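Local coordinates for protein chitooligosaccharide oxidase (Gibberella zeae, PDB 6Y0R) that oxidises the C1 hydroxyl of chitooligosaccharides to lactones, using bicovalently bound FAD and reducing molecular oxygen to hydrogen peroxide, at residues Ile87-Gly92 and Ile110-Met115; Thr186-Thr191 and Val218-Glu223; Asn338-Ser343 and Pro448-Lys453. All coordinates share one frame; numbering follows the deposited sequence.

Contacts 1 and 2 sit side by side around the adenosine end of FAD, their centres about 12 Å apart. They meet directly in a small apolar patch, where Leu112 CD1 lies 3.8 Å from Val218 CG1 and Ala89 and Ile110 also pack on Val218. Contact 1 binds the diphosphate, the ribose and N7A of the adenine; contact 2 takes the adenine's N1A and N6A. Contact 3 lies apart, its centre about 22 Å from that of contact 1 and 28 Å from that of contact 2. It ties segment 448-453, just beyond the FAD-binding residues Tyr444 and Asn446, to an edge strand of the large antiparallel sheet; the Pro448 side chain is about 6 Å from FAD.

Contact 1. Residues Ile87-Gly92 and Ile110-Met115; sequences ISAKSG and IELDRM. With FAD (flavin-adenine dinucleotide), chain B.
Lys90 NZ is gripped by three partners: Glu111 OE1 at 2.8 Å in a salt bridge, a water, and the backbone oxygen of Asp49. OE1 receives the ammonium on its syn lone pair, the side of the other oxygen. The same water donates to Glu111 OE2 at 2.7 Å and to Ser91 O, closing a small network between the two chain segments. Glu111 can reach back to the lysine because its chain folds at chi2 (67°), and OE2 also takes the backbone NH of Asp113 on its anti lone pair.

Beneath these side chains, strands 87-90 and 108-111 run parallel. Ile110 N donates to Ser88 O, Lys90 N to Ile110 O, and Leu112 N to Lys90 O at 2.8 Å. Strand 87-90 is an outer strand of the small mixed sheet in the PCMH-type FAD-binding domain, and its C-terminal end runs into the loop that holds the diphosphate and leads to His94, which by similarity is one of the two covalent flavin attachments.

Just past the strand, Ser91 N donates to FAD O2A, and Gly92 N to FAD O1P at 3.1 Å. With its hydroxyl anti to the carbonyl carbon (chi1 -70°), Ser91 directs OG to FAD N7A, 2.7 Å away. The ribose hydroxyl O2B gives its hydrogen to Ala89 O at 2.6 Å, while Ala89 CB lies 3.8 Å from both C5A and C6A of the adenine. Farther back, Ile87 CG2 touches Ile110 CD1 at 3.7 Å, and Ile110 continues onto Ala76 and Val77 of helix 70-83.

Contact 2. Residues Thr186-Thr191 and Val218-Glu223; sequences TVVLPT and VVVELE. With FAD (flavin-adenine dinucleotide), chain B.
Val219, which faces Val187 in a non-hydrogen-bonded antiparallel pair, has its backbone N and O turned away from that neighbour and toward the cofactor. Its N donates to FAD N1A at 3.0 Å, and its O accepts from FAD N6A at 2.9 Å with an N-H...O angle of 167°. Adenine is thus read by the same two atoms it would use in base pairing.

The next shell fixes this register. Val188 and Val218 form a hydrogen-bonded pair, with Val188 N 2.8 Å from Val218 O and a return bond from Val218 N to Val188 O. Beyond Val219 the strand carries a classic beta bulge: Val220 and Glu221 both face Thr186. Thr186 O takes a bond from Val220 N (2.8 Å) and a weak one from Glu221 N (3.4 Å), while Thr186 N donates to Glu221 O. The side chains of Val220 and Val188 cross at about a right angle, CG1 of the first 3.8 Å from CG2 of the second, and Val220 CG2 lies against the Thr186 methyl.

Farther out, a water joins Thr186 OG1 to Glu221 OE2. Helix 70-83 backs the Val188-Val218 pair with Val73 and Val77.

Contact 3. Residues Asn338-Ser343 and Pro448-Lys453; sequences NFYASS and PDSQIK
Asp449 OD1 and Tyr340 OH come within 2.5 Å, a very short hydrogen bond donated by the phenol. A second donor, the backbone N of Gln451, reaches the same oxygen at 3.0 Å. The two approach from opposite faces of the carboxylate plane, the phenol on the syn side and the amide on the anti side, each about 30° out of it. Ser342 OG donates to OD2 at 2.6 Å from above that plane, and Arg429 adds a long, weak ion pair to the same oxygen. Donors at both oxygens hold the rotation of the carboxylate, which is turned 66° from the tyrosine ring.

Asp449 extends its CG anti to the backbone N (chi1 -171°), and this carries the group over to the strand. Around the phenol, Ser450 OG lies at the ring edge, 3.7 Å from CE1, and Gln451 CG is 3.5 Å from the hydroxyl. Gln451 NE2 in turn donates to Ser450 OG, which Arg56 also holds.

A water bridges the two backbones, donating to Ala341 O (2.7 Å) and Pro448 O and accepting from Ser450 N. The Tyr340 ring also meets Phe422 of helix 420-433 edge-to-face.

The Asp449-Gln451 bond makes an Asx turn within the type I turn Asp449-Ile452; the Asp449 carboxylate joins this berberine-like region to strand 338-346, an outer strand of the large antiparallel sheet.

Contact 1. Residues Ile87-Gly92 and Ile110-Met115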
# COMPACT_ATOMS: atom_id res chain seq x y z
N ILE A 87 -17.91 11.43 0.23
CA ILE A 87 -16.74 12.05 -0.45
C ILE A 87 -15.60 11.03 -0.36
O ILE A 87 -15.33 10.58 0.75
CB ILE A 87 -16.34 13.38 0.19
CG1 ILE A 87 -17.54 14.34 0.26
CG2 ILE A 87 -15.15 13.97 -0.57
CD1 ILE A 87 -17.28 15.52 1.10
N SER A 88 -14.92 10.83 -1.48
CA SER A 88 -13.74 9.95 -1.59
C SER A 88 -12.67 10.69 -2.38
O SER A 88 -13.01 11.23 -3.48
CB SER A 88 -14.10 8.66 -2.26
OG SER A 88 -15.00 7.91 -1.46
N ALA A 89 -11.47 10.73 -1.86
CA ALA A 89 -10.31 11.28 -2.59
C ALA A 89 -9.65 10.13 -3.36
O ALA A 89 -9.48 9.03 -2.78
CB ALA A 89 -9.34 11.94 -1.67
N LYS A 90 -9.21 10.42 -4.58
CA LYS A 90 -8.46 9.45 -5.42
C LYS A 90 -7.14 10.15 -5.79
O LYS A 90 -7.18 11.20 -6.48
CB LYS A 90 -9.27 8.95 -6.61
CG LYS A 90 -8.60 7.87 -7.44
CD LYS A 90 -9.55 7.02 -8.24
CE LYS A 90 -9.10 6.73 -9.66
NZ LYS A 90 -9.06 7.89 -10.58
N SER A 91 -6.01 9.56 -5.40
CA SER A 91 -4.65 10.07 -5.72
C SER A 91 -4.13 9.31 -6.96
O SER A 91 -4.36 9.77 -8.10
CB SER A 91 -3.72 10.01 -4.57
OG SER A 91 -4.07 10.94 -3.55
N GLY A 92 -3.56 8.12 -6.81
CA GLY A 92 -3.05 7.35 -7.93
C GLY A 92 -4.05 6.34 -8.45
O GLY A 92 -3.83 5.77 -9.51
N ILE A 110 -13.00 13.16 -5.55
CA ILE A 110 -12.04 14.29 -5.70
C ILE A 110 -10.77 13.67 -6.27
O ILE A 110 -10.02 12.98 -5.51
CB ILE A 110 -11.87 15.07 -4.41
CG1 ILE A 110 -13.23 15.59 -3.89
CG2 ILE A 110 -10.88 16.21 -4.61
CD1 ILE A 110 -13.18 16.37 -2.63
N GLU A 111 -10.60 13.86 -7.59
CA GLU A 111 -9.41 13.40 -8.35
C GLU A 111 -8.25 14.32 -8.01
O GLU A 111 -8.36 15.54 -8.22
CB GLU A 111 -9.72 13.38 -9.84
CG GLU A 111 -8.51 13.07 -10.69
CD GLU A 111 -8.02 11.64 -10.47
OE1 GLU A 111 -8.85 10.68 -10.60
OE2 GLU A 111 -6.84 11.49 -10.08
N LEU A 112 -7.14 13.81 -7.50
CA LEU A 112 -6.00 14.66 -7.05
C LEU A 112 -4.78 14.57 -8.00
O LEU A 112 -3.78 15.21 -7.69
CB LEU A 112 -5.57 14.31 -5.62
CG LEU A 112 -6.66 14.51 -4.56
CD1 LEU A 112 -6.26 13.91 -3.23
CD2 LEU A 112 -6.99 16.00 -4.42
N ASP A 113 -4.83 13.77 -9.04
CA ASP A 113 -3.60 13.47 -9.83
C ASP A 113 -3.17 14.68 -10.70
O ASP A 113 -2.07 14.55 -11.29
CB ASP A 113 -3.66 12.18 -10.64
CG ASP A 113 -4.57 12.12 -11.85
OD1 ASP A 113 -5.14 13.19 -12.23
OD2 ASP A 113 -4.74 11.00 -12.41
N ARG A 114 -3.90 15.80 -10.72
CA ARG A 114 -3.37 17.05 -11.35
C ARG A 114 -2.39 17.75 -10.40
O ARG A 114 -1.68 18.69 -10.82
CB ARG A 114 -4.50 18.00 -11.74
CG ARG A 114 -5.61 17.42 -12.58
CD ARG A 114 -5.20 16.71 -13.85
NE ARG A 114 -6.31 16.55 -14.77
CZ ARG A 114 -7.13 15.51 -14.79
NH1 ARG A 114 -8.12 15.48 -15.65
NH2 ARG A 114 -6.97 14.49 -13.95
N MET A 115 -2.38 17.38 -9.12
CA MET A 115 -1.55 18.02 -8.09
C MET A 115 -0.44 17.03 -7.68
O MET A 115 -0.68 16.14 -6.85
CB MET A 115 -2.43 18.46 -6.92
CG MET A 115 -3.20 19.71 -7.24
SD MET A 115 -4.17 20.23 -5.78
CE MET A 115 -5.41 18.97 -5.90
PA FAD B . -6.25 5.40 -4.49
O1A FAD B . -7.15 4.36 -5.04
O2A FAD B . -6.21 6.74 -5.09
O5B FAD B . -6.52 5.58 -2.93
C5B FAD B . -6.36 4.51 -1.99
C4B FAD B . -7.13 4.83 -0.73
O4B FAD B . -6.57 6.01 -0.10
C3B FAD B . -8.63 5.17 -0.87
O3B FAD B . -9.34 4.86 0.33
C2B FAD B . -8.61 6.68 -1.07
O2B FAD B . -9.85 7.33 -0.81
C1B FAD B . -7.52 7.07 -0.11
N9A FAD B . -6.83 8.31 -0.44
C8A FAD B . -6.01 8.51 -1.52
N7A FAD B . -5.53 9.75 -1.56
C5A FAD B . -6.08 10.37 -0.45
C6A FAD B . -5.96 11.68 0.06
N6A FAD B . -5.18 12.59 -0.53
N1A FAD B . -6.67 12.02 1.18
C2A FAD B . -7.46 11.07 1.71
N3A FAD B . -7.63 9.79 1.34
C4A FAD B . -6.91 9.50 0.24
N1 FAD B . 1.74 -1.29 -1.77
C2 FAD B . 2.86 -1.39 -1.03
O2 FAD B . 2.83 -1.15 0.23
N3 FAD B . 4.04 -1.72 -1.64
C4 FAD B . 4.16 -1.97 -3.00
O4 FAD B . 5.27 -2.24 -3.49
C4X FAD B . 3.00 -1.86 -3.80
N5 FAD B . 3.10 -2.03 -5.12
C5X FAD B . 1.98 -1.78 -5.88
C6 FAD B . 2.07 -1.89 -7.30
C7 FAD B . 0.96 -1.67 -8.10
C7M FAD B . 1.05 -1.81 -9.60
C8 FAD B . -0.30 -1.26 -7.49
C8M FAD B . -1.52 -0.89 -8.30
C9 FAD B . -0.38 -1.21 -6.08
C9A FAD B . 0.74 -1.47 -5.27
N10 FAD B . 0.65 -1.36 -3.87
C10 FAD B . 1.80 -1.52 -3.08
C1' FAD B . -0.61 -1.06 -3.20
C2' FAD B . -0.77 0.44 -2.95
O2' FAD B . 0.04 0.86 -1.85
C3' FAD B . -2.22 0.71 -2.66
O3' FAD B . -2.95 0.28 -3.83
C4' FAD B . -2.44 2.19 -2.35
O4' FAD B . -3.57 2.40 -1.50
C5' FAD B . -2.62 2.94 -3.65
O5' FAD B . -2.62 4.36 -3.42
P FAD B . -3.25 5.27 -4.56
O1P FAD B . -3.14 6.69 -4.13
O2P FAD B . -2.75 4.91 -5.90
O3P FAD B . -4.78 4.74 -4.55
O HOH W 1 -6.17 8.86 -9.99

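Contact 2. Residues Thr186-Thr191 and Val218-Glu223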
# COMPACT_ATOMS: atom_id res chain seq x y z
N THR A 186 -1.10 18.42 5.69
CA THR A 186 -2.17 19.40 5.54
C THR A 186 -3.42 18.65 5.11
O THR A 186 -3.37 17.91 4.09
CB THR A 186 -1.72 20.54 4.63
OG1 THR A 186 -0.50 21.04 5.18
CG2 THR A 186 -2.76 21.62 4.53
N VAL A 187 -4.54 18.89 5.80
CA VAL A 187 -5.79 18.13 5.57
C VAL A 187 -6.93 19.12 5.39
O VAL A 187 -7.02 20.07 6.23
CB VAL A 187 -6.08 17.17 6.74
CG1 VAL A 187 -7.31 16.33 6.41
CG2 VAL A 187 -4.89 16.31 7.09
N VAL A 188 -7.72 18.90 4.36
CA VAL A 188 -9.03 19.57 4.18
C VAL A 188 -10.03 18.75 4.97
O VAL A 188 -10.38 17.63 4.53
CB VAL A 188 -9.43 19.74 2.71
CG1 VAL A 188 -10.84 20.33 2.60
CG2 VAL A 188 -8.40 20.61 1.96
N LEU A 189 -10.45 19.27 6.12
CA LEU A 189 -11.45 18.55 6.96
C LEU A 189 -12.78 18.50 6.26
O LEU A 189 -13.07 19.19 5.28
CB LEU A 189 -11.56 19.18 8.35
CG LEU A 189 -10.30 19.16 9.20
CD1 LEU A 189 -10.60 19.77 10.55
CD2 LEU A 189 -9.74 17.75 9.40
N PRO A 190 -13.69 17.63 6.71
CA PRO A 190 -15.00 17.53 6.07
C PRO A 190 -15.90 18.79 6.07
O PRO A 190 -16.84 18.82 5.30
CB PRO A 190 -15.66 16.38 6.85
CG PRO A 190 -14.48 15.56 7.30
CD PRO A 190 -13.44 16.59 7.72
N THR A 191 -15.54 19.80 6.87
CA THR A 191 -16.12 21.16 6.91
C THR A 191 -15.56 22.04 5.79
O THR A 191 -16.13 23.13 5.53
CB THR A 191 -15.75 21.86 8.22
OG1 THR A 191 -14.34 21.92 8.41
CG2 THR A 191 -16.38 21.20 9.43
N VAL A 218 -9.59 15.26 3.12
CA VAL A 218 -8.69 15.13 1.95
C VAL A 218 -7.30 15.60 2.38
O VAL A 218 -7.11 16.78 2.70
CB VAL A 218 -9.18 15.88 0.71
CG1 VAL A 218 -8.23 15.61 -0.45
CG2 VAL A 218 -10.61 15.56 0.31
N VAL A 219 -6.32 14.71 2.35
CA VAL A 219 -4.92 15.11 2.59
C VAL A 219 -4.49 15.84 1.32
O VAL A 219 -4.77 15.34 0.22
CB VAL A 219 -4.02 13.91 2.94
CG1 VAL A 219 -2.56 14.33 3.07
CG2 VAL A 219 -4.52 13.27 4.24
N VAL A 220 -3.93 17.05 1.44
CA VAL A 220 -3.55 17.83 0.22
C VAL A 220 -2.04 18.10 0.21
O VAL A 220 -1.57 18.54 -0.85
CB VAL A 220 -4.32 19.17 0.12
CG1 VAL A 220 -5.77 18.93 -0.18
CG2 VAL A 220 -4.16 19.99 1.38
N GLU A 221 -1.35 17.84 1.30
CA GLU A 221 0.14 17.91 1.40
C GLU A 221 0.62 16.96 2.48
O GLU A 221 0.05 16.88 3.60
CB GLU A 221 0.61 19.34 1.71
CG GLU A 221 2.10 19.53 1.46
CD GLU A 221 2.62 20.91 1.87
OE1 GLU A 221 2.69 21.78 0.98
OE2 GLU A 221 2.96 21.11 3.07
N LEU A 222 1.72 16.30 2.20
CA LEU A 222 2.44 15.44 3.14
C LEU A 222 3.85 15.97 3.25
O LEU A 222 4.43 16.27 2.19
CB LEU A 222 2.46 14.00 2.62
CG LEU A 222 1.08 13.36 2.57
CD1 LEU A 222 1.10 12.10 1.72
CD2 LEU A 222 0.64 13.05 3.99
N GLU A 223 4.36 16.05 4.46
CA GLU A 223 5.76 16.47 4.68
C GLU A 223 6.51 15.28 5.25
O GLU A 223 6.03 14.63 6.17
CB GLU A 223 5.83 17.68 5.62
CG GLU A 223 7.26 18.20 5.76
CD GLU A 223 7.39 19.58 6.38
OE1 GLU A 223 6.47 19.99 7.15
OE2 GLU A 223 8.42 20.24 6.07
PA FAD B . -6.25 5.40 -4.49
O1A FAD B . -7.15 4.36 -5.04
O2A FAD B . -6.21 6.74 -5.09
O5B FAD B . -6.52 5.58 -2.93
C5B FAD B . -6.36 4.51 -1.99
C4B FAD B . -7.13 4.83 -0.73
O4B FAD B . -6.57 6.01 -0.10
C3B FAD B . -8.63 5.17 -0.87
O3B FAD B . -9.34 4.86 0.33
C2B FAD B . -8.61 6.68 -1.07
O2B FAD B . -9.85 7.33 -0.81
C1B FAD B . -7.52 7.07 -0.11
N9A FAD B . -6.83 8.31 -0.44
C8A FAD B . -6.01 8.51 -1.52
N7A FAD B . -5.53 9.75 -1.56
C5A FAD B . -6.08 10.37 -0.45
C6A FAD B . -5.96 11.68 0.06
N6A FAD B . -5.18 12.59 -0.53
N1A FAD B . -6.67 12.02 1.18
C2A FAD B . -7.46 11.07 1.71
N3A FAD B . -7.63 9.79 1.34
C4A FAD B . -6.91 9.50 0.24
N1 FAD B . 1.74 -1.29 -1.77
C2 FAD B . 2.86 -1.39 -1.03
O2 FAD B . 2.83 -1.15 0.23
N3 FAD B . 4.04 -1.72 -1.64
C4 FAD B . 4.16 -1.97 -3.00
O4 FAD B . 5.27 -2.24 -3.49
C4X FAD B . 3.00 -1.86 -3.80
N5 FAD B . 3.10 -2.03 -5.12
C5X FAD B . 1.98 -1.78 -5.88
C6 FAD B . 2.07 -1.89 -7.30
C7 FAD B . 0.96 -1.67 -8.10
C7M FAD B . 1.05 -1.81 -9.60
C8 FAD B . -0.30 -1.26 -7.49
C8M FAD B . -1.52 -0.89 -8.30
C9 FAD B . -0.38 -1.21 -6.08
C9A FAD B . 0.74 -1.47 -5.27
N10 FAD B . 0.65 -1.36 -3.87
C10 FAD B . 1.80 -1.52 -3.08
C1' FAD B . -0.61 -1.06 -3.20
C2' FAD B . -0.77 0.44 -2.95
O2' FAD B . 0.04 0.86 -1.85
C3' FAD B . -2.22 0.71 -2.66
O3' FAD B . -2.95 0.28 -3.83
C4' FAD B . -2.44 2.19 -2.35
O4' FAD B . -3.57 2.40 -1.50
C5' FAD B . -2.62 2.94 -3.65
O5' FAD B . -2.62 4.36 -3.42
P FAD B . -3.25 5.27 -4.56
O1P FAD B . -3.14 6.69 -4.13
O2P FAD B . -2.75 4.91 -5.90
O3P FAD B . -4.78 4.74 -4.55
O HOH W 2 1.93 19.54 5.02

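Contact 3. Residues Asn338-Ser343 and Pro448-Lys453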
# COMPACT_ATOMS: atom_id res chain seq x y z
N ASN A 338 -7.18 -6.98 -13.88
CA ASN A 338 -8.51 -7.59 -13.62
C ASN A 338 -8.29 -8.72 -12.61
O ASN A 338 -7.82 -9.77 -12.98
CB ASN A 338 -9.13 -8.10 -14.92
CG ASN A 338 -10.58 -8.50 -14.79
OD1 ASN A 338 -11.17 -8.47 -13.71
ND2 ASN A 338 -11.16 -8.94 -15.90
N PHE A 339 -8.47 -8.43 -11.32
CA PHE A 339 -7.93 -9.32 -10.27
C PHE A 339 -8.70 -9.25 -8.96
O PHE A 339 -9.55 -8.40 -8.73
CB PHE A 339 -6.46 -8.96 -10.06
CG PHE A 339 -6.27 -7.63 -9.39
CD1 PHE A 339 -6.36 -6.45 -10.11
CD2 PHE A 339 -5.96 -7.56 -8.04
CE1 PHE A 339 -6.13 -5.21 -9.53
CE2 PHE A 339 -5.70 -6.31 -7.46
CZ PHE A 339 -5.83 -5.15 -8.19
N TYR A 340 -8.40 -10.23 -8.13
CA TYR A 340 -8.79 -10.30 -6.72
C TYR A 340 -7.52 -10.54 -5.90
O TYR A 340 -6.59 -11.17 -6.36
CB TYR A 340 -9.80 -11.41 -6.50
CG TYR A 340 -10.13 -11.66 -5.06
CD1 TYR A 340 -10.66 -10.67 -4.25
CD2 TYR A 340 -9.83 -12.88 -4.47
CE1 TYR A 340 -10.92 -10.88 -2.92
CE2 TYR A 340 -10.12 -13.12 -3.14
CZ TYR A 340 -10.63 -12.11 -2.34
OH TYR A 340 -10.90 -12.37 -1.03
N ALA A 341 -7.45 -9.92 -4.74
CA ALA A 341 -6.28 -10.03 -3.85
C ALA A 341 -6.74 -10.11 -2.42
O ALA A 341 -7.88 -9.75 -2.05
CB ALA A 341 -5.37 -8.84 -4.05
N SER A 342 -5.83 -10.57 -1.58
CA SER A 342 -6.01 -10.55 -0.11
C SER A 342 -4.62 -10.45 0.50
O SER A 342 -3.66 -10.33 -0.25
CB SER A 342 -6.72 -11.81 0.35
OG SER A 342 -7.07 -11.76 1.70
N SER A 343 -4.56 -10.45 1.80
CA SER A 343 -3.28 -10.28 2.52
C SER A 343 -3.37 -10.95 3.87
O SER A 343 -4.49 -11.29 4.36
CB SER A 343 -2.86 -8.82 2.65
OG SER A 343 -3.78 -8.06 3.44
N PRO A 448 -6.25 -4.50 0.22
CA PRO A 448 -7.56 -4.73 0.83
C PRO A 448 -8.28 -5.93 0.19
O PRO A 448 -8.10 -6.16 -0.99
CB PRO A 448 -8.34 -3.46 0.57
CG PRO A 448 -7.73 -2.91 -0.69
CD PRO A 448 -6.26 -3.29 -0.62
N ASP A 449 -9.04 -6.62 1.00
CA ASP A 449 -9.82 -7.83 0.61
C ASP A 449 -11.30 -7.44 0.54
O ASP A 449 -11.93 -7.26 1.57
CB ASP A 449 -9.61 -8.94 1.63
CG ASP A 449 -10.18 -10.28 1.24
OD1 ASP A 449 -11.14 -10.28 0.41
OD2 ASP A 449 -9.66 -11.31 1.74
N SER A 450 -11.84 -7.40 -0.68
CA SER A 450 -13.26 -7.00 -0.90
C SER A 450 -14.24 -7.97 -0.26
O SER A 450 -15.39 -7.53 -0.11
CB SER A 450 -13.56 -6.87 -2.34
OG SER A 450 -13.26 -8.04 -3.03
N GLN A 451 -13.89 -9.24 -0.03
CA GLN A 451 -14.87 -10.29 0.35
C GLN A 451 -15.09 -10.37 1.85
O GLN A 451 -16.05 -11.04 2.26
CB GLN A 451 -14.46 -11.65 -0.21
CG GLN A 451 -14.30 -11.64 -1.71
CD GLN A 451 -15.47 -11.01 -2.41
OE1 GLN A 451 -16.50 -11.68 -2.63
NE2 GLN A 451 -15.29 -9.80 -2.89
N ILE A 452 -14.24 -9.76 2.66
CA ILE A 452 -14.37 -9.93 4.14
C ILE A 452 -15.61 -9.17 4.60
O ILE A 452 -15.89 -8.09 4.02
CB ILE A 452 -13.10 -9.38 4.81
CG1 ILE A 452 -11.97 -10.35 4.48
CG2 ILE A 452 -13.29 -9.16 6.31
CD1 ILE A 452 -10.71 -9.97 5.17
N LYS A 453 -16.25 -9.64 5.67
CA LYS A 453 -17.36 -8.89 6.30
C LYS A 453 -16.87 -7.48 6.65
O LYS A 453 -15.73 -7.25 7.13
CB LYS A 453 -17.93 -9.59 7.54
CG LYS A 453 -18.61 -10.92 7.24
CD LYS A 453 -18.98 -11.71 8.46
CE LYS A 453 -19.69 -13.00 8.13
NZ LYS A 453 -20.46 -13.50 9.29
O HOH W 3 -9.53 -7.71 -2.78